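Local structure of AcrH (Aeromonas hydrophila, 3WXX) at residues D24-L32 and L52-F62. The protein binds the translocator AopB as its type III secretion chaperone, probably keeping it in a complex before secretion. The protein carries 1 engineered substitution. Sequence-based numbering, arbitrary orientation.
Sequences DTLEQLYTL and LCVLDHYEARF
Tyr30 and Leu52 mark the closest backbone approach, 7.3 Å from CA to CA, where helix 23-38 packs against the end of helix 42-55 and the start of helix 60-72. The Leu29 and Leu52 side chains lie alongside one another, running opposite ways, with Leu52 CD2 touching Leu29 CD2 at 3.5 Å, while Leu52 CD1 rests on Tyr30 CA (3.8 Å) at the edge of the tyrosine ring. Leu55 continues this apolar layer: its CD1 meets Leu26 CD1 and comes across the end of Leu29 at CD2. Leu26 CD2 also reaches the edge of the Phe62 ring, whose two faces are covered by Glu59 CB and Leu52 CB; Phe62 CE1 touches Tyr30 CD1 at 3.9 Å. Consecutive antiparallel helices stacking in this way are consistent with the tetratricopeptide-like fold of class II type III secretion chaperones. At the polar end, Arg61 has CG between the backbone N and the carbonyl carbon (chi1 82°) and is extended from there to NE, which brings NH1 down on one face of Tyr30, 3.4 Å from CD2 and offset toward the rim. This is a cation-pi contact with the guanidinium tilted 51° to the ring. In a salt bridge, Arg61 NH2 (2.7 Å) and NH1 (2.8 Å) both donate to Glu27 OE2 through bent bonds. A second salt bridge runs from Arg61 NE, nearly straight and in plane, to Glu59 OE1 (2.8 Å), so two carboxylates fix the guanidinium's rotation and probably share its charge. Glu27 OE1 and Tyr30 OH are hydrogen-bonded to Met10 N and Pro7 O of the AopB chain.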
# COMPACT_ATOMS: atom_id res chain seq x y z
N ASP A 24 7.12 14.79 13.89
CA ASP A 24 8.55 14.72 14.02
C ASP A 24 9.04 13.36 14.47
O ASP A 24 10.17 12.99 14.17
CB ASP A 24 9.06 15.85 14.94
CG ASP A 24 8.95 17.24 14.28
OD1 ASP A 24 9.47 17.42 13.16
OD2 ASP A 24 8.36 18.15 14.89
N THR A 25 8.24 12.60 15.22
CA THR A 25 8.67 11.23 15.54
C THR A 25 8.62 10.35 14.28
O THR A 25 9.48 9.48 14.05
CB THR A 25 7.82 10.57 16.63
OG1 THR A 25 7.73 11.43 17.78
CG2 THR A 25 8.45 9.25 17.05
N LEU A 26 7.59 10.57 13.47
CA LEU A 26 7.39 9.81 12.24
C LEU A 26 8.52 10.11 11.28
O LEU A 26 9.10 9.20 10.66
CB LEU A 26 6.06 10.19 11.62
CG LEU A 26 5.18 9.07 11.08
CD1 LEU A 26 4.89 8.00 12.11
CD2 LEU A 26 3.88 9.67 10.61
N GLU A 27 8.88 11.39 11.20
CA GLU A 27 10.02 11.80 10.38
C GLU A 27 11.31 11.19 10.81
O GLU A 27 12.19 10.97 9.97
CB GLU A 27 10.17 13.29 10.36
CG GLU A 27 9.37 13.92 9.25
CD GLU A 27 9.93 13.57 7.89
OE1 GLU A 27 11.15 13.28 7.79
OE2 GLU A 27 9.13 13.60 6.95
N GLN A 28 11.46 10.98 12.10
CA GLN A 28 12.66 10.34 12.62
C GLN A 28 12.74 8.94 12.08
O GLN A 28 13.76 8.53 11.53
CB GLN A 28 12.64 10.32 14.14
CG GLN A 28 13.29 11.55 14.76
CD GLN A 28 12.88 11.74 16.21
OE1 GLN A 28 12.91 10.81 17.01
NE2 GLN A 28 12.46 12.96 16.55
N LEU A 29 11.63 8.24 12.18
CA LEU A 29 11.54 6.89 11.68
C LEU A 29 11.72 6.80 10.15
O LEU A 29 12.30 5.83 9.66
CB LEU A 29 10.20 6.30 12.09
CG LEU A 29 9.93 4.85 11.78
CD1 LEU A 29 10.99 3.95 12.36
CD2 LEU A 29 8.58 4.50 12.38
N TYR A 30 11.25 7.81 9.41
CA TYR A 30 11.49 7.84 7.97
C TYR A 30 12.98 7.93 7.74
O TYR A 30 13.54 7.20 6.93
CB TYR A 30 10.78 9.01 7.27
CG TYR A 30 11.12 9.12 5.79
CD1 TYR A 30 10.61 8.21 4.86
CD2 TYR A 30 11.97 10.10 5.32
CE1 TYR A 30 10.93 8.29 3.52
CE2 TYR A 30 12.31 10.18 3.98
CZ TYR A 30 11.79 9.28 3.08
OH TYR A 30 12.11 9.36 1.74
N THR A 31 13.64 8.83 8.48
CA THR A 31 15.10 9.02 8.35
C THR A 31 15.85 7.71 8.58
O THR A 31 16.69 7.29 7.76
CB THR A 31 15.62 10.06 9.34
OG1 THR A 31 14.87 11.25 9.22
CG2 THR A 31 17.06 10.41 9.04
N LEU A 32 15.50 7.01 9.65
CA LEU A 32 16.11 5.72 9.91
C LEU A 32 15.94 4.79 8.72
O LEU A 32 16.93 4.22 8.23
CB LEU A 32 15.51 5.09 11.16
CG LEU A 32 16.09 3.72 11.56
CD1 LEU A 32 17.60 3.77 11.74
CD2 LEU A 32 15.40 3.21 12.83
N LEU A 52 5.95 2.34 8.96
CA LEU A 52 5.50 3.67 8.51
C LEU A 52 4.18 3.60 7.69
O LEU A 52 3.26 4.38 7.93
CB LEU A 52 6.60 4.32 7.66
CG LEU A 52 7.88 4.66 8.39
CD1 LEU A 52 9.01 5.01 7.44
CD2 LEU A 52 7.61 5.81 9.31
N CYS A 53 4.12 2.67 6.74
CA CYS A 53 2.95 2.53 5.92
C CYS A 53 1.73 2.22 6.72
O CYS A 53 0.63 2.62 6.38
CB CYS A 53 3.17 1.44 4.87
SG CYS A 53 4.30 1.93 3.57
N VAL A 54 1.91 1.50 7.80
CA VAL A 54 0.79 1.20 8.71
C VAL A 54 0.44 2.43 9.58
O VAL A 54 -0.72 2.67 9.85
CB VAL A 54 1.12 -0.04 9.57
CG1 VAL A 54 0.22 -0.13 10.77
CG2 VAL A 54 1.03 -1.31 8.74
N LEU A 55 1.45 3.18 10.00
CA LEU A 55 1.24 4.38 10.84
C LEU A 55 0.56 5.50 10.09
O LEU A 55 -0.29 6.17 10.65
CB LEU A 55 2.57 4.87 11.42
CG LEU A 55 3.10 3.95 12.52
CD1 LEU A 55 4.57 4.17 12.79
CD2 LEU A 55 2.29 4.14 13.79
N ASP A 56 0.91 5.69 8.83
CA ASP A 56 0.19 6.63 7.99
C ASP A 56 0.01 6.01 6.60
O ASP A 56 0.94 5.98 5.80
CB ASP A 56 0.94 7.96 7.93
CG ASP A 56 0.20 9.06 7.10
OD1 ASP A 56 -0.67 8.77 6.25
OD2 ASP A 56 0.56 10.24 7.28
N HIS A 57 -1.19 5.54 6.30
CA HIS A 57 -1.39 4.74 5.12
C HIS A 57 -1.82 5.59 3.95
O HIS A 57 -2.36 5.07 2.96
CB HIS A 57 -2.37 3.58 5.41
CG HIS A 57 -3.77 4.01 5.76
ND1 HIS A 57 -4.17 4.29 7.05
CD2 HIS A 57 -4.88 4.14 5.00
CE1 HIS A 57 -5.46 4.58 7.07
NE2 HIS A 57 -5.91 4.48 5.84
N TYR A 58 -1.59 6.90 4.08
CA TYR A 58 -1.79 7.86 2.98
C TYR A 58 -0.49 8.52 2.46
O TYR A 58 -0.55 9.14 1.43
CB TYR A 58 -2.83 8.93 3.35
CG TYR A 58 -4.20 8.38 3.74
CD1 TYR A 58 -5.16 8.02 2.79
CD2 TYR A 58 -4.53 8.23 5.09
CE1 TYR A 58 -6.42 7.51 3.18
CE2 TYR A 58 -5.75 7.74 5.49
CZ TYR A 58 -6.71 7.37 4.55
OH TYR A 58 -7.90 6.87 5.04
N GLU A 59 0.66 8.31 3.11
CA GLU A 59 1.96 8.84 2.62
C GLU A 59 2.56 8.04 1.48
O GLU A 59 3.15 6.97 1.72
CB GLU A 59 3.04 8.80 3.70
CG GLU A 59 3.13 9.99 4.60
CD GLU A 59 3.40 11.26 3.87
OE1 GLU A 59 4.56 11.53 3.59
OE2 GLU A 59 2.44 12.01 3.61
N ALA A 60 2.48 8.55 0.26
CA ALA A 60 3.11 7.89 -0.87
C ALA A 60 4.55 7.55 -0.63
O ALA A 60 5.02 6.52 -1.09
CB ALA A 60 3.00 8.75 -2.11
N ARG A 61 5.30 8.42 0.04
CA ARG A 61 6.76 8.17 0.12
C ARG A 61 7.11 6.99 1.02
O ARG A 61 8.05 6.26 0.73
CB ARG A 61 7.53 9.42 0.49
CG ARG A 61 7.56 9.73 1.95
CD ARG A 61 7.99 11.16 2.22
NE ARG A 61 7.35 11.60 3.46
CZ ARG A 61 7.96 11.95 4.59
NH1 ARG A 61 9.28 12.00 4.68
NH2 ARG A 61 7.22 12.29 5.63
N PHE A 62 6.30 6.72 2.03
CA PHE A 62 6.45 5.43 2.77
C PHE A 62 6.22 4.24 1.82
O PHE A 62 6.90 3.23 1.91
CB PHE A 62 5.50 5.33 3.97
CG PHE A 62 5.63 6.47 4.96
CD1 PHE A 62 6.68 7.38 4.88
CD2 PHE A 62 4.71 6.62 5.98
CE1 PHE A 62 6.81 8.40 5.80
CE2 PHE A 62 4.83 7.66 6.91
CZ PHE A 62 5.88 8.54 6.82